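Local coordinates for protein ArtJ (Geobacillus stearothermophilus, PDB 2PVU) that binds the basic amino acids arginine, lysine and histidine and probably delivers them to its ATP-binding cassette transporter, Art(MP)2, at residues V44-D49 with V101-S106; A53-M58 with G65-L70; A94-K99 with I229-S234. All coordinates share one frame; numbering follows the deposited sequence.

Contact 1: V44-D49 with V101-S106; sequences VVVGTD and VDMGIS. With LYS (lysine), chain E.
D102 turns its carboxylate back onto the start of the neighbouring strand. Its CG stands anti to its own carbonyl carbon (chi1 -63°), which carries OD2 to V45 N at 2.9 Å in a nearly straight bond (171°), met on the anti side and somewhat out of the carboxylate plane. D102 N in turn donates to V45 O at 2.8 Å, in the carbonyl plane, so one residue grips both backbone polar atoms of V45. The side chains of V45 and V101 cross at about a right angle, CG1 of V45 lying 4.0 Å from CG2 of V101. V46 and M103, paired in parallel register, instead lie side by side and point the same way: V46 CG2 rests 4.1 Å from M103 SD, and the extended methionine runs on to L71 and M75 of helix 66-78. The next parallel pair is two glycines, G47 and G104, which bring no side chain, and V101 CG1 comes in at 3.6 Å from G47 N. Backbone bonds from G47 N to M103 O and from I105 N to G47 O join the strands here. Farther along, T48 OG1 donates to I105 O at 2.7 Å, in the plane of that carbonyl, and S106 OG takes the N-H of D49. The same hydroxyl is bonded to a water that accepts from NZ of the bound lysine, and D49 OD2, also held by Q153 NE2, lies 2.8 Å from that NZ. Parallel strands whose C-terminal ends hold the ligand are characteristic of the lobes of periplasmic-type solute-binding proteins.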
# COMPACT_ATOMS: atom_id res chain seq x y z
N VAL A 44 2.91 21.46 0.57
CA VAL A 44 2.57 20.32 1.39
C VAL A 44 3.65 19.24 1.19
O VAL A 44 4.02 18.92 0.06
CB VAL A 44 1.19 19.72 0.99
CG1 VAL A 44 0.89 18.49 1.85
CG2 VAL A 44 0.12 20.79 1.14
N VAL A 45 4.13 18.68 2.30
CA VAL A 45 5.15 17.65 2.23
C VAL A 45 4.45 16.31 2.31
O VAL A 45 3.88 15.96 3.37
CB VAL A 45 6.18 17.78 3.38
CG1 VAL A 45 7.24 16.68 3.30
CG2 VAL A 45 6.84 19.17 3.31
N VAL A 46 4.55 15.54 1.23
CA VAL A 46 3.85 14.25 1.18
C VAL A 46 4.89 13.12 1.19
O VAL A 46 5.78 13.13 0.36
CB VAL A 46 2.96 14.10 -0.10
CG1 VAL A 46 2.11 12.80 0.00
CG2 VAL A 46 2.05 15.31 -0.32
N GLY A 47 4.81 12.21 2.16
CA GLY A 47 5.74 11.07 2.21
C GLY A 47 5.18 9.78 1.64
O GLY A 47 3.96 9.56 1.61
N THR A 48 6.09 8.90 1.23
CA THR A 48 5.73 7.59 0.67
C THR A 48 6.91 6.63 0.83
O THR A 48 8.05 7.05 1.11
CB THR A 48 5.32 7.71 -0.82
OG1 THR A 48 4.63 6.51 -1.26
CG2 THR A 48 6.54 7.98 -1.76
N ASP A 49 6.60 5.34 0.66
CA ASP A 49 7.62 4.25 0.67
C ASP A 49 7.67 3.78 -0.76
O ASP A 49 6.88 2.89 -1.12
CB ASP A 49 7.15 3.13 1.63
CG ASP A 49 7.93 1.82 1.44
OD1 ASP A 49 9.15 1.93 1.13
OD2 ASP A 49 7.33 0.73 1.60
N VAL A 101 6.23 15.47 8.10
CA VAL A 101 5.54 15.23 6.86
C VAL A 101 4.06 15.58 7.11
O VAL A 101 3.53 15.28 8.20
CB VAL A 101 5.80 13.75 6.47
CG1 VAL A 101 4.77 13.21 5.58
CG2 VAL A 101 7.20 13.61 5.88
N ASP A 102 3.43 16.23 6.14
CA ASP A 102 2.06 16.73 6.30
C ASP A 102 0.99 15.69 5.93
O ASP A 102 -0.19 15.82 6.31
CB ASP A 102 1.84 17.96 5.43
CG ASP A 102 2.73 19.11 5.84
OD1 ASP A 102 2.83 19.39 7.06
OD2 ASP A 102 3.37 19.69 4.95
N MET A 103 1.39 14.70 5.15
CA MET A 103 0.46 13.81 4.44
C MET A 103 1.24 12.62 3.95
O MET A 103 2.46 12.73 3.70
CB MET A 103 -0.08 14.57 3.20
CG MET A 103 -1.17 13.83 2.46
SD MET A 103 -1.76 14.91 1.13
CE MET A 103 -2.87 13.73 0.36
N GLY A 104 0.56 11.49 3.81
CA GLY A 104 1.19 10.32 3.21
C GLY A 104 0.27 9.66 2.21
O GLY A 104 -0.96 9.71 2.35
N ILE A 105 0.85 9.02 1.21
CA ILE A 105 0.10 8.11 0.32
C ILE A 105 1.09 6.99 -0.00
O ILE A 105 2.23 7.27 -0.37
CB ILE A 105 -0.51 8.80 -0.98
CG1 ILE A 105 -1.55 7.87 -1.66
CG2 ILE A 105 0.55 9.27 -1.93
CD1 ILE A 105 -2.18 8.43 -2.91
N SER A 106 0.69 5.75 0.26
CA SER A 106 1.68 4.65 0.22
C SER A 106 0.99 3.28 0.35
O SER A 106 1.51 2.41 1.08
CB SER A 106 2.72 4.85 1.35
OG SER A 106 3.95 4.15 1.16
N LYS E . -1.73 -2.02 2.85
CA LYS E . -0.80 -2.65 3.85
C LYS E . -0.73 -1.76 5.10
O LYS E . -0.13 -2.15 6.09
CB LYS E . 0.59 -2.80 3.25
CG LYS E . 1.18 -1.44 2.81
CD LYS E . 2.72 -1.51 2.68
CE LYS E . 3.20 -0.38 1.78
NZ LYS E . 4.76 -0.29 1.78
OXT LYS E . -1.25 -0.63 5.12
O HOH W 1 4.50 1.80 -0.12

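Contact 2: A53-M58 with G65-L70; sequences APFEYM and GFDVDL
P54 and F55 offer their carbonyls to the first turn of helix 66-78, and this is the tight part of the contact. F66 N donates to P54 O at 2.8 Å in a nearly straight bond (167°), and D67 N donates to F55 O at 2.9 Å on a lone pair of that oxygen, so backbone carbonyls of the loop residues P54 and F55 satisfy two N-H groups at the helix start. G65, at the N-cap position, fits under these carbonyls because it has no CB: one would collide with F55 O. A cis peptide precedes P54, and F55 with E56 forms a classic beta bulge against F52. The side chains of F55 and F66 lie alongside each other, F66 CD2 approaching the edge of the F55 ring, 3.9 Å from its CD1. P54 CG sits over one face of the F55 ring, near the rim, and F125 meets both phenylalanine rings edge-to-face.

Toward Y57 and V68, both partly exposed, the fit is looser. Y57 comes near with CE2 alone, 4.1 Å from G65 CA, before its ring goes on to W260, while V68 CG2 comes no closer than 4.3 Å to E56 CB.

E56 bends at chi2 (-85°) and brings OE1 to 2.5 Å from D67 OD2, the carboxylate planes turned 34° from each other. D67 has further partners, Y124 OH at OD1 and G107 N at OD2, which fix its carboxylate. Two buried acid oxygens so close imply that one of the pair probably carries a proton, which would relieve the repulsion between them and lower the negative charge near the bound lysine.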
# COMPACT_ATOMS: atom_id res chain seq x y z
N ALA A 53 5.44 -1.32 -6.06
CA ALA A 53 4.80 -1.32 -7.38
C ALA A 53 3.53 -2.17 -7.31
O ALA A 53 3.56 -3.26 -6.73
CB ALA A 53 5.74 -1.87 -8.46
N PRO A 54 2.42 -1.73 -7.94
CA PRO A 54 2.30 -0.61 -8.88
C PRO A 54 1.90 0.74 -8.25
O PRO A 54 1.66 1.70 -8.98
CB PRO A 54 1.16 -1.06 -9.78
CG PRO A 54 0.22 -1.77 -8.83
CD PRO A 54 1.15 -2.46 -7.79
N PHE A 55 1.81 0.80 -6.93
CA PHE A 55 1.32 2.02 -6.26
C PHE A 55 2.35 3.14 -6.21
O PHE A 55 2.06 4.30 -6.56
CB PHE A 55 0.79 1.64 -4.86
CG PHE A 55 -0.39 0.70 -4.94
CD1 PHE A 55 -1.64 1.19 -5.31
CD2 PHE A 55 -0.22 -0.67 -4.72
CE1 PHE A 55 -2.76 0.33 -5.49
CE2 PHE A 55 -1.32 -1.55 -4.83
CZ PHE A 55 -2.59 -1.05 -5.25
N GLU A 56 3.57 2.79 -5.84
CA GLU A 56 4.67 3.75 -5.91
C GLU A 56 5.96 2.97 -5.97
O GLU A 56 6.17 2.04 -5.21
CB GLU A 56 4.70 4.67 -4.70
CG GLU A 56 4.57 3.98 -3.31
CD GLU A 56 3.12 3.74 -2.89
OE1 GLU A 56 2.28 4.64 -3.15
OE2 GLU A 56 2.81 2.69 -2.26
N TYR A 57 6.82 3.36 -6.89
CA TYR A 57 8.12 2.69 -7.03
C TYR A 57 9.03 3.64 -7.77
O TYR A 57 8.58 4.72 -8.17
CB TYR A 57 7.97 1.34 -7.74
CG TYR A 57 7.35 1.38 -9.12
CD1 TYR A 57 8.16 1.25 -10.26
CD2 TYR A 57 5.96 1.49 -9.29
CE1 TYR A 57 7.61 1.25 -11.54
CE2 TYR A 57 5.39 1.49 -10.57
CZ TYR A 57 6.22 1.38 -11.68
OH TYR A 57 5.68 1.37 -12.95
N MET A 58 10.31 3.30 -7.88
CA MET A 58 11.27 4.17 -8.56
C MET A 58 11.45 3.69 -9.98
O MET A 58 11.57 2.50 -10.23
CB MET A 58 12.63 4.19 -7.84
CG MET A 58 12.62 4.75 -6.42
SD MET A 58 12.15 6.50 -6.35
CE MET A 58 12.30 6.81 -4.63
N GLY A 65 3.73 5.63 -10.22
CA GLY A 65 2.79 4.63 -9.82
C GLY A 65 1.37 5.15 -9.67
O GLY A 65 1.10 6.38 -9.87
N PHE A 66 0.47 4.23 -9.36
CA PHE A 66 -0.93 4.61 -9.24
C PHE A 66 -1.16 5.69 -8.16
O PHE A 66 -1.90 6.68 -8.37
CB PHE A 66 -1.77 3.37 -8.94
CG PHE A 66 -3.21 3.67 -8.64
CD1 PHE A 66 -4.14 3.74 -9.66
CD2 PHE A 66 -3.63 3.91 -7.30
CE1 PHE A 66 -5.52 4.06 -9.41
CE2 PHE A 66 -5.01 4.22 -7.03
CZ PHE A 66 -5.95 4.29 -8.07
N ASP A 67 -0.55 5.48 -7.00
CA ASP A 67 -0.70 6.45 -5.91
C ASP A 67 -0.10 7.77 -6.34
O ASP A 67 -0.61 8.83 -5.96
CB ASP A 67 0.02 6.00 -4.63
CG ASP A 67 -0.80 5.06 -3.77
OD1 ASP A 67 -2.05 4.90 -3.97
OD2 ASP A 67 -0.16 4.52 -2.81
N VAL A 68 1.00 7.74 -7.09
CA VAL A 68 1.61 9.00 -7.60
C VAL A 68 0.66 9.79 -8.48
O VAL A 68 0.51 11.01 -8.30
CB VAL A 68 2.97 8.75 -8.30
CG1 VAL A 68 3.60 10.08 -8.78
CG2 VAL A 68 3.92 7.97 -7.35
N ASP A 69 0.04 9.13 -9.45
CA ASP A 69 -0.83 9.81 -10.41
C ASP A 69 -2.09 10.27 -9.69
O ASP A 69 -2.62 11.34 -9.97
CB ASP A 69 -1.23 8.90 -11.56
CG ASP A 69 -0.08 8.60 -12.51
OD1 ASP A 69 0.97 9.28 -12.42
OD2 ASP A 69 -0.26 7.69 -13.34
N LEU A 70 -2.60 9.45 -8.78
CA LEU A 70 -3.80 9.84 -8.06
C LEU A 70 -3.50 11.06 -7.19
O LEU A 70 -4.27 12.02 -7.20
CB LEU A 70 -4.37 8.68 -7.24
CG LEU A 70 -5.58 9.04 -6.38
CD1 LEU A 70 -6.81 9.44 -7.21
CD2 LEU A 70 -5.92 7.89 -5.49

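Contact 3: A94-K99 with I229-S234; sequences ASLQSK and IFPKNS
L96 reaches from helix 89-98 onto the end of strand 224-231 and splits its two methyls between I229 and P231. Its CG stands anti to the carbonyl carbon (chi1 -71°), aiming the fork at the strand. CD1 presses against I229 CG2 at 3.5 Å, a close methyl-to-methyl approach, and has I229 CD1 at 4.0 Å, the two side chains crossing at a slant. CD2 meets the proline ring instead, 3.8 Å from P231 CD, with L96 and P231 about at right angles. With an alanine in place of L96, I229 CG2 and P231 CD would probably lose their methyl partners, opening a gap between helix and strand.

The L96 backbone takes part as well: its O lies 3.5 Å from P231 CG, while also receiving a weak bond from K99 N as the helix ends. K99, the first residue to leave the helical shape, has a positive phi (65°). Its CG lies 3.9 Å from P231 CB, and the rest of the chain extends outward in an exposed position. P231 thus meets the L96 fork, the L96 carbonyl and the lysine stem, all from segment 94-99. No hydrogen bond crosses the contact, which rests on apolar packing.

After P231 the chain makes a type II beta turn to S234, whose OG caps the backbone N of L236, and K232 forms a salt bridge with D119. The axes of helix 94-98 and strand 229-231 approach to 7.5 Å at 42°. Y118 of strand 118-120 touches both L96 and I229, and F230 turns the other way, onto helix 237-249.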
# COMPACT_ATOMS: atom_id res chain seq x y z
N ALA A 94 6.70 7.68 11.60
CA ALA A 94 7.39 8.51 12.57
C ALA A 94 7.26 10.00 12.24
O ALA A 94 7.01 10.79 13.14
CB ALA A 94 8.86 8.12 12.68
N SER A 95 7.40 10.34 10.95
CA SER A 95 7.35 11.72 10.45
C SER A 95 5.95 12.31 10.43
O SER A 95 5.79 13.52 10.55
CB SER A 95 7.91 11.74 9.02
OG SER A 95 9.33 11.64 9.10
N LEU A 96 4.93 11.47 10.28
CA LEU A 96 3.54 11.90 10.44
C LEU A 96 3.30 12.26 11.89
O LEU A 96 2.65 13.28 12.19
CB LEU A 96 2.52 10.83 9.99
CG LEU A 96 2.49 10.64 8.46
CD1 LEU A 96 1.91 9.29 8.10
CD2 LEU A 96 1.68 11.78 7.82
N GLN A 97 3.83 11.46 12.79
CA GLN A 97 3.66 11.75 14.22
C GLN A 97 4.32 13.10 14.67
O GLN A 97 3.72 13.86 15.44
CB GLN A 97 4.18 10.59 15.07
CG GLN A 97 3.38 9.28 15.01
CD GLN A 97 3.51 8.41 16.29
OE1 GLN A 97 3.03 7.26 16.32
NE2 GLN A 97 4.13 8.95 17.34
N SER A 98 5.53 13.37 14.19
CA SER A 98 6.23 14.63 14.48
C SER A 98 5.70 15.82 13.65
O SER A 98 6.06 17.00 13.93
CB SER A 98 7.71 14.45 14.20
OG SER A 98 7.91 14.29 12.79
N LYS A 99 4.87 15.52 12.65
CA LYS A 99 4.35 16.46 11.64
C LYS A 99 5.45 17.04 10.72
O LYS A 99 5.23 18.06 10.05
CB LYS A 99 3.48 17.59 12.25
CG LYS A 99 2.37 17.11 13.18
CD LYS A 99 1.65 18.31 13.82
CE LYS A 99 0.60 17.87 14.84
NZ LYS A 99 0.42 18.95 15.89
N ILE A 229 -3.16 9.49 4.30
CA ILE A 229 -3.03 9.57 5.77
C ILE A 229 -2.47 10.93 6.18
O ILE A 229 -1.76 11.58 5.42
CB ILE A 229 -2.14 8.43 6.27
CG1 ILE A 229 -2.17 8.33 7.80
CG2 ILE A 229 -0.67 8.64 5.80
CD1 ILE A 229 -1.46 7.09 8.33
N PHE A 230 -2.83 11.39 7.38
CA PHE A 230 -2.51 12.75 7.85
C PHE A 230 -2.18 12.67 9.31
O PHE A 230 -2.70 11.79 10.01
CB PHE A 230 -3.73 13.68 7.72
CG PHE A 230 -4.29 13.78 6.32
CD1 PHE A 230 -3.71 14.64 5.38
CD2 PHE A 230 -5.34 12.98 5.94
CE1 PHE A 230 -4.21 14.73 4.03
CE2 PHE A 230 -5.85 13.04 4.61
CZ PHE A 230 -5.28 13.89 3.67
N PRO A 231 -1.38 13.64 9.80
CA PRO A 231 -1.30 13.76 11.25
C PRO A 231 -2.70 14.04 11.78
O PRO A 231 -3.55 14.64 11.10
CB PRO A 231 -0.43 15.00 11.47
CG PRO A 231 0.42 15.14 10.16
CD PRO A 231 -0.56 14.64 9.08
N LYS A 232 -2.93 13.59 13.00
CA LYS A 232 -4.18 13.80 13.70
C LYS A 232 -4.55 15.28 13.70
O LYS A 232 -3.70 16.15 13.92
CB LYS A 232 -4.02 13.24 15.11
CG LYS A 232 -5.28 13.18 15.96
CD LYS A 232 -6.34 12.33 15.33
CE LYS A 232 -6.07 10.86 15.52
NZ LYS A 232 -7.27 10.18 14.96
N ASN A 233 -5.82 15.58 13.40
CA ASN A 233 -6.33 16.97 13.36
C ASN A 233 -5.79 17.85 12.20
O ASN A 233 -5.81 19.07 12.25
CB ASN A 233 -6.14 17.67 14.72
CG ASN A 233 -6.74 16.86 15.89
OD1 ASN A 233 -7.74 16.15 15.72
ND2 ASN A 233 -6.13 16.99 17.07
N SER A 234 -5.31 17.21 11.15
CA SER A 234 -4.86 17.93 9.97
C SER A 234 -5.93 18.79 9.31
O SER A 234 -7.05 18.31 9.05
CB SER A 234 -4.36 16.92 8.93
OG SER A 234 -4.16 17.55 7.66

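Contacts 1 and 3 are neighbours, their centres about 9 Å apart: G104 N lies 2.8 Å from I229 O in a probable hydrogen bond, and M103 CG packs 3.5 Å from F230 CE1. Helix 89-98 runs on, after a short link, into segment 101-106, and the segments of the two contacts alternate along the chain. Contact 2 is nested inside the loop closed by contact 1 and meets it near the pocket, where E56 CG lies 3.3 Å from T48 OG1. Contact 1 reaches the bound lysine through D49 and S106; the side chain of E56 is about 5 Å from the bound lysine, and that of I229 about 8 Å. Contacts 2 and 3 do not touch, their nearest atoms being about 9 Å apart.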